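Long-range contacts in beta-glucosidase (Pseudoalteromonas sp., PDB 3F95), which probably cleaves beta-glucosidic bonds as an exo-1,3/1,4-beta-glucanase, and is represented here by its extra C-terminal beta-sandwich domain alone: residues E89-I94 / W131-I136; S81-G86 / L170-S175. All blocks are in the same frame, centred on the assembly; numbering follows the deposited sequence. Where two conformers were deposited one is given.

Interaction 1: E89-I94 / W131-I136; sequences ELKMRI and WHTLAI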
ATOM      1  N   GLU A  89      -5.993  -0.861   7.135  1.00 17.40           N
ATOM      2  CA  GLU A  89      -4.909  -0.581   8.066  0.50 17.27           C
ATOM      3  C   GLU A  89      -3.601  -1.154   7.553  1.00 17.24           C
ATOM      4  O   GLU A  89      -3.571  -2.252   6.992  1.00 16.05           O
ATOM      5  CB  GLU A  89      -5.206  -1.122   9.471  0.50 16.98           C
ATOM      6  CG  GLU A  89      -4.063  -0.877  10.465  0.50 17.34           C
ATOM      7  CD  GLU A  89      -4.233  -1.597  11.809  0.50 18.06           C
ATOM      8  OE1 GLU A  89      -5.102  -1.180  12.584  0.50 18.32           O
ATOM      9  OE2 GLU A  89      -3.473  -2.553  12.099  0.50 18.90           O
ATOM     10  N   LEU A  90      -2.516  -0.405   7.739  1.00 16.33           N
ATOM     11  CA  LEU A  90      -1.200  -0.901   7.359  1.00 16.22           C
ATOM     12  C   LEU A  90      -0.148  -0.239   8.228  1.00 15.99           C
ATOM     13  O   LEU A  90      -0.403   0.805   8.813  1.00 15.83           O
ATOM     14  CB  LEU A  90      -0.910  -0.614   5.872  1.00 16.98           C
ATOM     15  CG  LEU A  90      -0.716   0.862   5.440  1.00 17.58           C
ATOM     16  CD1 LEU A  90       0.004   0.969   4.078  1.00 22.56           C
ATOM     17  CD2 LEU A  90      -2.007   1.601   5.373  1.00 21.21           C
ATOM     18  N   LYS A  91       1.021  -0.850   8.339  1.00 15.24           N
ATOM     19  CA  LYS A  91       2.154  -0.137   8.913  1.00 15.50           C
ATOM     20  C   LYS A  91       3.025   0.358   7.751  1.00 15.10           C
ATOM     21  O   LYS A  91       3.196  -0.343   6.747  1.00 14.86           O
ATOM     22  CB  LYS A  91       2.946  -1.037   9.865  1.00 15.58           C
ATOM     23  CG  LYS A  91       2.079  -1.538  11.054  1.00 17.11           C
ATOM     24  CD  LYS A  91       2.879  -2.421  12.005  1.00 17.59           C
ATOM     25  CE  LYS A  91       2.006  -2.865  13.210  1.00 19.58           C
ATOM     26  NZ  LYS A  91       0.896  -3.750  12.733  1.00 20.34           N
ATOM     27  N   MET A  92       3.525   1.578   7.875  1.00 14.78           N
ATOM     28  CA  MET A  92       4.384   2.162   6.829  1.00 14.57           C
ATOM     29  C   MET A  92       5.538   2.902   7.488  1.00 14.03           C
ATOM     30  O   MET A  92       5.371   3.469   8.585  1.00 12.84           O
ATOM     31  CB  MET A  92       3.567   3.106   5.956  1.00 14.06           C
ATOM     32  CG  MET A  92       4.355   3.742   4.798  1.00 15.47           C
ATOM     33  SD  MET A  92       3.440   4.948   3.854  1.00 16.87           S
ATOM     34  CE  MET A  92       2.321   3.868   2.960  1.00 17.63           C
ATOM     35  N   ARG A  93       6.708   2.894   6.838  1.00 13.08           N
ATOM     36  CA  ARG A  93       7.835   3.726   7.233  0.50 12.19           C
ATOM     37  C   ARG A  93       8.305   4.425   5.954  1.00 14.21           C
ATOM     38  O   ARG A  93       8.543   3.757   4.937  1.00 14.40           O
ATOM     39  CB  ARG A  93       8.956   2.844   7.786  0.50 11.44           C
ATOM     40  CG  ARG A  93      10.244   3.581   8.122  0.50 11.16           C
ATOM     41  CD  ARG A  93      11.306   2.617   8.656  0.50 11.65           C
ATOM     42  NE  ARG A  93      11.720   1.694   7.591  0.50 13.37           N
ATOM     43  CZ  ARG A  93      12.462   0.601   7.750  0.50 15.72           C
ATOM     44  NH1 ARG A  93      12.905   0.244   8.951  0.50 16.34           N
ATOM     45  NH2 ARG A  93      12.761  -0.147   6.691  0.50 14.41           N
ATOM     46  N   ILE A  94       8.422   5.745   5.973  1.00 13.39           N
ATOM     47  CA  ILE A  94       8.906   6.442   4.781  1.00 14.59           C
ATOM     48  C   ILE A  94      10.327   6.882   5.075  1.00 15.67           C
ATOM     49  O   ILE A  94      10.535   7.854   5.805  1.00 15.86           O
ATOM     50  CB  ILE A  94       8.001   7.630   4.405  1.00 14.95           C
ATOM     51  CG1 ILE A  94       6.560   7.126   4.175  1.00 14.18           C
ATOM     52  CG2 ILE A  94       8.558   8.390   3.141  1.00 15.50           C
ATOM     53  CD1 ILE A  94       5.592   8.267   3.793  1.00 14.90           C
ATOM     54  N   TRP A 131       8.475   3.673  11.745  1.00 15.97           N
ATOM     55  CA  TRP A 131       7.239   2.951  11.453  1.00 16.21           C
ATOM     56  C   TRP A 131       6.070   3.623  12.147  1.00 16.39           C
ATOM     57  O   TRP A 131       6.227   4.103  13.304  1.00 16.11           O
ATOM     58  CB  TRP A 131       7.312   1.502  11.926  1.00 16.05           C
ATOM     59  CG  TRP A 131       8.163   0.631  11.059  1.00 15.45           C
ATOM     60  CD1 TRP A 131       9.477   0.292  11.257  1.00 17.65           C
ATOM     61  CD2 TRP A 131       7.744  -0.034   9.853  1.00 16.99           C
ATOM     62  NE1 TRP A 131       9.910  -0.550  10.231  1.00 17.60           N
ATOM     63  CE2 TRP A 131       8.862  -0.767   9.365  1.00 17.50           C
ATOM     64  CE3 TRP A 131       6.531  -0.076   9.138  1.00 16.42           C
ATOM     65  CZ2 TRP A 131       8.799  -1.556   8.186  1.00 17.27           C
ATOM     66  CZ3 TRP A 131       6.472  -0.856   7.950  1.00 16.77           C
ATOM     67  CH2 TRP A 131       7.602  -1.578   7.498  1.00 15.26           C
ATOM     68  N   HIS A 132       4.928   3.676  11.455  1.00 15.93           N
ATOM     69  CA  HIS A 132       3.633   4.104  12.020  1.00 16.11           C
ATOM     70  C   HIS A 132       2.511   3.209  11.520  1.00 16.65           C
ATOM     71  O   HIS A 132       2.530   2.748  10.368  1.00 16.14           O
ATOM     72  CB  HIS A 132       3.300   5.543  11.651  1.00 16.21           C
ATOM     73  CG  HIS A 132       4.375   6.499  12.056  1.00 18.47           C
ATOM     74  ND1 HIS A 132       4.507   6.953  13.350  1.00 19.59           N
ATOM     75  CD2 HIS A 132       5.409   7.024  11.361  1.00 17.09           C
ATOM     76  CE1 HIS A 132       5.568   7.740  13.429  1.00 17.99           C
ATOM     77  NE2 HIS A 132       6.137   7.797  12.236  1.00 20.07           N
ATOM     78  N   THR A 133       1.543   2.949  12.385  1.00 15.62           N
ATOM     79  CA  THR A 133       0.358   2.225  11.984  1.00 16.42           C
ATOM     80  C   THR A 133      -0.681   3.235  11.492  1.00 16.03           C
ATOM     81  O   THR A 133      -1.117   4.122  12.238  1.00 16.50           O
ATOM     82  CB  THR A 133      -0.222   1.400  13.147  1.00 16.02           C
ATOM     83  OG1 THR A 133       0.803   0.554  13.658  1.00 17.73           O
ATOM     84  CG2 THR A 133      -1.372   0.546  12.659  1.00 18.00           C
ATOM     85  N   LEU A 134      -1.056   3.104  10.221  1.00 15.60           N
ATOM     86  CA  LEU A 134      -1.992   4.034   9.585  1.00 15.93           C
ATOM     87  C   LEU A 134      -3.344   3.344   9.389  1.00 17.16           C
ATOM     88  O   LEU A 134      -3.403   2.209   8.865  1.00 17.22           O
ATOM     89  CB  LEU A 134      -1.425   4.497   8.230  1.00 15.74           C
ATOM     90  CG  LEU A 134      -0.047   5.169   8.207  1.00 18.02           C
ATOM     91  CD1 LEU A 134       0.345   5.529   6.756  1.00 18.11           C
ATOM     92  CD2 LEU A 134      -0.061   6.452   9.112  1.00 16.25           C
ATOM     93  N   ALA A 135      -4.418   3.988   9.845  1.00 16.62           N
ATOM     94  CA  ALA A 135      -5.771   3.494   9.612  1.00 16.86           C
ATOM     95  C   ALA A 135      -6.467   4.399   8.594  1.00 17.50           C
ATOM     96  O   ALA A 135      -6.551   5.607   8.770  1.00 17.05           O
ATOM     97  CB  ALA A 135      -6.586   3.370  10.942  1.00 16.89           C
ATOM     98  N   ILE A 136      -6.902   3.814   7.485  1.00 16.85           N
ATOM     99  CA  ILE A 136      -7.460   4.616   6.396  1.00 17.59           C
ATOM    100  C   ILE A 136      -8.955   4.362   6.212  1.00 17.70           C
ATOM    101  O   ILE A 136      -9.350   3.326   5.667  1.00 16.76           O
ATOM    102  CB  ILE A 136      -6.706   4.384   5.052  1.00 17.88           C
ATOM    103  CG1 ILE A 136      -5.211   4.679   5.249  1.00 18.87           C
ATOM    104  CG2 ILE A 136      -7.310   5.265   3.980  1.00 16.63           C
ATOM    105  CD1 ILE A 136      -4.309   4.203   4.115  1.00 18.22           C
TER

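Interaction 2: S81-G86 / L170-S175; sequences SKFSTG and LTIKPS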
ATOM      1  N   SER A  81     -19.246  -6.093   2.470  1.00 29.35           N
ATOM      2  CA  SER A  81     -20.069  -5.090   3.154  1.00 28.50           C
ATOM      3  C   SER A  81     -19.706  -4.944   4.635  1.00 28.04           C
ATOM      4  O   SER A  81     -20.056  -3.952   5.270  1.00 27.25           O
ATOM      5  CB  SER A  81     -21.545  -5.466   3.019  1.00 29.32           C
ATOM      6  OG  SER A  81     -21.745  -6.757   3.552  1.00 28.77           O
ATOM      7  N   LYS A  82     -19.013  -5.947   5.166  1.00 27.33           N
ATOM      8  CA  LYS A  82     -18.390  -5.891   6.487  1.00 28.00           C
ATOM      9  C   LYS A  82     -17.535  -4.628   6.637  1.00 27.64           C
ATOM     10  O   LYS A  82     -17.449  -4.047   7.734  1.00 26.84           O
ATOM     11  CB  LYS A  82     -17.544  -7.146   6.705  1.00 27.37           C
ATOM     12  CG  LYS A  82     -16.889  -7.246   8.059  1.00 29.63           C
ATOM     13  CD  LYS A  82     -16.149  -8.566   8.238  1.00 29.58           C
ATOM     14  CE  LYS A  82     -15.678  -8.679   9.684  1.00 31.85           C
ATOM     15  NZ  LYS A  82     -15.111 -10.010   9.979  1.00 34.34           N
ATOM     16  N   PHE A  83     -16.921  -4.201   5.532  1.00 26.97           N
ATOM     17  CA  PHE A  83     -15.989  -3.078   5.572  1.00 27.58           C
ATOM     18  C   PHE A  83     -16.494  -1.786   4.961  1.00 28.16           C
ATOM     19  O   PHE A  83     -15.719  -0.856   4.806  1.00 28.26           O
ATOM     20  CB  PHE A  83     -14.623  -3.476   4.984  1.00 27.05           C
ATOM     21  CG  PHE A  83     -14.030  -4.663   5.643  1.00 25.36           C
ATOM     22  CD1 PHE A  83     -13.608  -4.592   6.972  1.00 24.81           C
ATOM     23  CD2 PHE A  83     -13.922  -5.873   4.955  1.00 25.19           C
ATOM     24  CE1 PHE A  83     -13.084  -5.701   7.614  1.00 26.37           C
ATOM     25  CE2 PHE A  83     -13.393  -7.000   5.584  1.00 25.30           C
ATOM     26  CZ  PHE A  83     -12.965  -6.913   6.919  1.00 26.41           C
ATOM     27  N   SER A  84     -17.793  -1.700   4.656  1.00 29.10           N
ATOM     28  CA  SER A  84     -18.334  -0.499   3.997  1.00 29.58           C
ATOM     29  C   SER A  84     -18.067   0.801   4.765  1.00 28.92           C
ATOM     30  O   SER A  84     -17.866   1.852   4.159  1.00 29.07           O
ATOM     31  CB  SER A  84     -19.828  -0.655   3.689  1.00 30.50           C
ATOM     32  OG  SER A  84     -20.593  -0.617   4.878  1.00 33.65           O
ATOM     33  N   THR A  85     -18.058   0.735   6.090  1.00 28.33           N
ATOM     34  CA  THR A  85     -17.622   1.870   6.911  1.00 28.56           C
ATOM     35  C   THR A  85     -16.355   1.548   7.700  1.00 27.17           C
ATOM     36  O   THR A  85     -16.143   2.079   8.796  1.00 26.73           O
ATOM     37  CB  THR A  85     -18.725   2.359   7.902  1.00 29.26           C
ATOM     38  OG1 THR A  85     -19.365   1.228   8.511  1.00 31.71           O
ATOM     39  CG2 THR A  85     -19.772   3.180   7.174  1.00 30.43           C
ATOM     40  N   GLY A  86     -15.521   0.683   7.130  1.00 25.59           N
ATOM     41  CA  GLY A  86     -14.296   0.229   7.779  1.00 23.92           C
ATOM     42  C   GLY A  86     -13.052   0.953   7.281  1.00 22.06           C
ATOM     43  O   GLY A  86     -13.117   2.080   6.761  1.00 21.35           O
ATOM     44  N   LEU A 170      -7.821  -5.250   6.071  1.00 17.40           N
ATOM     45  CA  LEU A 170      -9.093  -4.547   6.199  1.00 18.48           C
ATOM     46  C   LEU A 170      -9.597  -4.770   7.633  1.00 19.49           C
ATOM     47  O   LEU A 170      -9.493  -5.875   8.153  1.00 18.37           O
ATOM     48  CB  LEU A 170     -10.103  -5.052   5.163  1.00 19.14           C
ATOM     49  CG  LEU A 170      -9.805  -4.751   3.694  1.00 19.06           C
ATOM     50  CD1 LEU A 170     -10.668  -5.581   2.757  1.00 20.56           C
ATOM     51  CD2 LEU A 170      -9.982  -3.262   3.401  1.00 21.68           C
ATOM     52  N   THR A 171     -10.106  -3.712   8.269  1.00 20.16           N
ATOM     53  CA  THR A 171     -10.581  -3.809   9.639  1.00 21.76           C
ATOM     54  C   THR A 171     -11.819  -2.941   9.866  1.00 23.34           C
ATOM     55  O   THR A 171     -12.006  -1.911   9.208  1.00 22.96           O
ATOM     56  CB  THR A 171      -9.489  -3.410  10.669  1.00 21.54           C
ATOM     57  OG1 THR A 171      -9.974  -3.690  11.989  1.00 22.98           O
ATOM     58  CG2 THR A 171      -9.163  -1.921  10.575  1.00 19.91           C
ATOM     59  N   ILE A 172     -12.654  -3.348  10.819  1.00 25.07           N
ATOM     60  CA  ILE A 172     -13.836  -2.546  11.129  1.00 28.12           C
ATOM     61  C   ILE A 172     -13.506  -1.559  12.227  1.00 30.21           C
ATOM     62  O   ILE A 172     -14.224  -0.579  12.404  1.00 31.61           O
ATOM     63  CB  ILE A 172     -15.094  -3.395  11.471  1.00 27.40           C
ATOM     64  CG1 ILE A 172     -14.859  -4.265  12.709  1.00 28.36           C
ATOM     65  CG2 ILE A 172     -15.470  -4.224  10.262  1.00 28.74           C
ATOM     66  CD1 ILE A 172     -16.076  -5.050  13.162  1.00 27.22           C
ATOM     67  N   LYS A 173     -12.419  -1.844  12.948  1.00 32.25           N
ATOM     68  CA  LYS A 173     -11.884  -0.936  13.963  1.00 34.64           C
ATOM     69  C   LYS A 173     -10.353  -0.839  13.958  1.00 34.70           C
ATOM     70  O   LYS A 173      -9.646  -1.848  14.173  1.00 35.37           O
ATOM     71  CB  LYS A 173     -12.379  -1.298  15.379  1.00 35.17           C
ATOM     72  CG  LYS A 173     -11.897  -2.633  15.922  1.00 36.78           C
ATOM     73  CD  LYS A 173     -11.345  -2.463  17.337  1.00 39.74           C
ATOM     74  CE  LYS A 173     -12.369  -1.828  18.257  1.00 42.27           C
ATOM     75  NZ  LYS A 173     -11.778  -1.286  19.535  1.00 43.84           N
ATOM     76  N   PRO A 174      -9.854   0.392  13.765  1.00 34.99           N
ATOM     77  CA  PRO A 174      -8.447   0.757  13.799  1.00 34.68           C
ATOM     78  C   PRO A 174      -7.795   0.347  15.124  1.00 34.56           C
ATOM     79  O   PRO A 174      -8.408   0.490  16.198  1.00 34.31           O
ATOM     80  CB  PRO A 174      -8.477   2.282  13.652  1.00 34.73           C
ATOM     81  CG  PRO A 174      -9.865   2.704  13.922  1.00 35.71           C
ATOM     82  CD  PRO A 174     -10.715   1.557  13.510  1.00 34.96           C
ATOM     83  N   SER A 175      -6.579  -0.185  15.044  1.00 34.05           N
ATOM     84  CA  SER A 175      -5.841  -0.582  16.241  1.00 33.95           C
ATOM     85  C   SER A 175      -5.697   0.632  17.156  1.00 32.89           C
ATOM     86  O   SER A 175      -5.804   1.774  16.703  1.00 31.76           O
ATOM     87  CB  SER A 175      -4.459  -1.112  15.873  1.00 34.34           C
ATOM     88  OG  SER A 175      -3.634  -0.056  15.411  1.00 36.32           O
TER

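Interaction 1: E89-I94 / W131-I136
R93 places its CG anti to the backbone N (chi1 175°), and W131 swings its CG in beside its own N (chi1 -75°). These two torsions lay the W131 indole across the R93 chain. R93 CB sits over the indole face, 3.9 Å from the centroid of the W131 five-membered ring, in a CH-pi contact. The R93 chain then bends at chi3 and brings its guanidinium past W131 NE1. The guanidinium and ring planes stand 42° apart, so this is no flat stack. R93 NH1 and W131 NE1 lie 3.4 Å apart, but both are donors and make no hydrogen bond. At the six-membered end, W131 CZ3 turns an edge to K91 O at 3.5 Å. With W131 cut back to an alanine, the aliphatic part of R93 would probably lose its aromatic cover and the guanidinium would be freer to turn.

Beyond the ring, four backbone hydrogen bonds join strands 87-94 and 132-137 in antiparallel order. L90 pairs with L134 both ways, and M92 does so with H132. T133 OG1 lies alongside the K91 chain, 3.6 Å from K91 CG. K91 NZ continues to a salt bridge with D167 on strand 161-171. The other face is mostly apolar. There L90 CD2 meets I136 CD1 at 3.7 Å, and M92 CB meets L134 CD1 at 4.1 Å. H132 lies at its margin, with NE2 hydrogen-bonded to D128. M126 and L125 of helix 123-126 also cover this face.

Two chemistries thus share one strand pair of the beta sandwich. Backbone hydrogen bonds set the register. One face carries long polar chains whose aliphatic parts pack against W131 and T133. The other buries L90, M92, L134 and I136, with H132 partly exposed at its end.

Interaction 2: S81-G86 / L170-S175
L170 CB stands almost squarely over the F83 ring, 3.6 Å from the centroid of the F83 ring and 3° off the ring normal. This CH-pi contact is the tight part of the interface. L170 CD1 adds to it at F83 CD2, 3.9 Å away. The opposite ring face is covered by K82 CG from the same loop, so F83 lies between two aliphatic groups. The F83 side chain also touches H7 of strand 6-8. Close packing continues at G86, whose CA comes within 3.4 Å of T171 O. The type I turn from F83 to G86 brings this glycine in, closed by the bond from G86 N to F83 O (2.8 Å).

The outer side faces solvent. I172 and K82 are exposed there, and their side chains cross at about a right angle, meeting only at K82 CG and I172 CG2 (4.0 Å). The backbone comes closer, with K82 O 3.2 Å from I172 CG2. I172 CG2 also reaches F83 CD1 at 3.8 Å. K82 NZ finds its polar partner in S4 O, near the N-terminus. On the far side of the strand end, T171 OG1 donates to K173 O, within its own segment.

No hydrogen bond crosses between 81-86 and 170-175. The loop is held to the end of strand 161-171 by ring-face packing and close backbone fit, while K82 NZ and T171 OG1 bond to S4 O and K173 O.

How the interactions relate
The centres of the two contacts lie about 16 Å apart, yet their edges meet. A135 CB of interaction 1 packs on P174 CB of interaction 2 at 3.5 Å. T133 CG2 lies 3.6 Å from S175 OG. In the conformer given, E89 OE1 probably accepts a hydrogen bond from S175 N, at 3.0 Å. Both contacts reach the same sheet, in which strands 87-94 and 161-171 are neighbours. Loop 81-86 leads directly into strand 87-94, so interaction 2 packs the approach to the strand that interaction 1 pairs. No ligand marks a pocket here, and the glycoside hydrolase family 3 catalytic part lies outside this fragment.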